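Local coordinates for protein dihydrodipicolinate synthase (PDB 4XKY) that probably condenses pyruvate with aspartate semialdehyde through a Schiff base, as a tetrameric TIM-barrel enzyme of the DapA family, at residues I119-Y122 with E123-P127. Residues are numbered along the deposited sequence; the frame is centred on the assembly and turned at random.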
# COMPACT_ATOMS: atom_id res chain seq x y z
N ILE A 119 -21.24 -8.47 -1.45
CA ILE A 119 -22.37 -9.38 -1.46
C ILE A 119 -23.34 -8.90 -2.52
O ILE A 119 -23.86 -9.70 -3.31
CB ILE A 119 -23.03 -9.47 -0.08
CG1 ILE A 119 -22.09 -10.24 0.87
CG2 ILE A 119 -24.40 -10.14 -0.16
CD1 ILE A 119 -22.32 -9.99 2.34
N GLU A 120 -23.56 -7.60 -2.57
CA GLU A 120 -24.55 -7.04 -3.50
C GLU A 120 -24.06 -7.18 -4.95
O GLU A 120 -24.86 -7.35 -5.85
CB GLU A 120 -24.90 -5.58 -3.16
CG GLU A 120 -24.08 -4.52 -3.91
CD GLU A 120 -24.76 -3.16 -4.02
OE1 GLU A 120 -26.01 -3.09 -4.02
OE2 GLU A 120 -24.04 -2.14 -4.12
N PHE A 121 -22.75 -7.06 -5.16
CA PHE A 121 -22.17 -7.27 -6.48
C PHE A 121 -22.57 -8.62 -7.03
O PHE A 121 -23.09 -8.72 -8.13
CB PHE A 121 -20.65 -7.18 -6.44
CG PHE A 121 -20.02 -7.45 -7.76
CD1 PHE A 121 -19.83 -6.42 -8.66
CD2 PHE A 121 -19.66 -8.72 -8.12
CE1 PHE A 121 -19.27 -6.66 -9.90
CE2 PHE A 121 -19.11 -8.97 -9.36
CZ PHE A 121 -18.91 -7.94 -10.26
N TYR A 122 -22.34 -9.67 -6.25
CA TYR A 122 -22.68 -11.02 -6.67
C TYR A 122 -24.16 -11.28 -6.73
O TYR A 122 -24.61 -12.03 -7.59
CB TYR A 122 -21.94 -12.04 -5.81
CG TYR A 122 -20.53 -12.06 -6.28
CD1 TYR A 122 -20.22 -12.64 -7.51
CD2 TYR A 122 -19.53 -11.43 -5.58
CE1 TYR A 122 -18.94 -12.62 -8.00
CE2 TYR A 122 -18.23 -11.41 -6.06
CZ TYR A 122 -17.94 -11.99 -7.28
OH TYR A 122 -16.66 -11.98 -7.78
N GLU A 123 -24.93 -10.63 -5.85
CA GLU A 123 -26.39 -10.75 -5.92
C GLU A 123 -26.95 -10.19 -7.23
O GLU A 123 -27.87 -10.77 -7.79
CB GLU A 123 -27.08 -10.12 -4.71
CG GLU A 123 -27.15 -11.08 -3.52
CD GLU A 123 -27.71 -10.46 -2.25
OE1 GLU A 123 -28.37 -9.40 -2.31
OE2 GLU A 123 -27.49 -11.06 -1.17
N HIS A 124 -26.41 -9.09 -7.72
CA HIS A 124 -26.81 -8.55 -9.03
C HIS A 124 -26.21 -9.35 -10.20
O HIS A 124 -26.81 -9.42 -11.28
CB HIS A 124 -26.39 -7.09 -9.16
CG HIS A 124 -27.02 -6.18 -8.15
ND1 HIS A 124 -28.30 -6.37 -7.66
CD2 HIS A 124 -26.57 -5.04 -7.58
CE1 HIS A 124 -28.59 -5.40 -6.81
NE2 HIS A 124 -27.56 -4.58 -6.74
N LEU A 125 -25.01 -9.91 -10.02
CA LEU A 125 -24.36 -10.61 -11.12
C LEU A 125 -25.05 -11.96 -11.39
O LEU A 125 -25.31 -12.31 -12.55
CB LEU A 125 -22.86 -10.82 -10.86
CG LEU A 125 -22.08 -11.56 -11.97
CD1 LEU A 125 -22.10 -10.79 -13.29
CD2 LEU A 125 -20.65 -11.87 -11.54
N LEU A 126 -25.35 -12.69 -10.32
CA LEU A 126 -25.74 -14.11 -10.43
C LEU A 126 -26.94 -14.39 -11.35
O LEU A 126 -26.85 -15.28 -12.18
CB LEU A 126 -25.95 -14.74 -9.05
CG LEU A 126 -24.62 -15.09 -8.35
CD1 LEU A 126 -24.83 -15.29 -6.87
CD2 LEU A 126 -23.98 -16.32 -8.95
N PRO A 127 -28.03 -13.61 -11.24
CA PRO A 127 -29.16 -13.88 -12.15
C PRO A 127 -28.81 -13.74 -13.64
O PRO A 127 -29.53 -14.24 -14.49
CB PRO A 127 -30.20 -12.80 -11.77
CG PRO A 127 -29.84 -12.39 -10.38
CD PRO A 127 -28.34 -12.56 -10.26
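L125 sends its CD2 methyl to two aromatic rings one turn back on the helix, meeting F121 CE2 at 3.9 Å and Y122 CE1 at 4.0 Å. Its CG lies anti to the backbone N (chi1 180°), as does that of F121 (178°), and the two side chains run side by side in the same direction. The rings also meet each other: F121 CD2 stands over the centre of the Y122 ring, while Y122 CG lies at the F121 edge. E120 and H124 cross obliquely, carboxylate and imidazole planes 45° apart, and H124 NE2 makes only a weak hydrogen bond to E120 OE1 (3.5 Å). The carbonyl oxygen of E120 lies over one face of that imidazole and accepts the backbone hydrogen bond of H124 N (3.0 Å). E123 extends alongside I119, its OE2 3.4 Å from I119 CG2, and is salt-bridged to R153. Three further i to i+4 backbone bonds, among them L126 N to Y122 O, run along the helix. In this beta-alpha-beta unit of the barrel, Y122 packs on strand 133-137 and its OH bonds S105 O; F121 and L125 face helix 85-97, I119 faces helix 148-154, and another chain touches E120, F121 and H124.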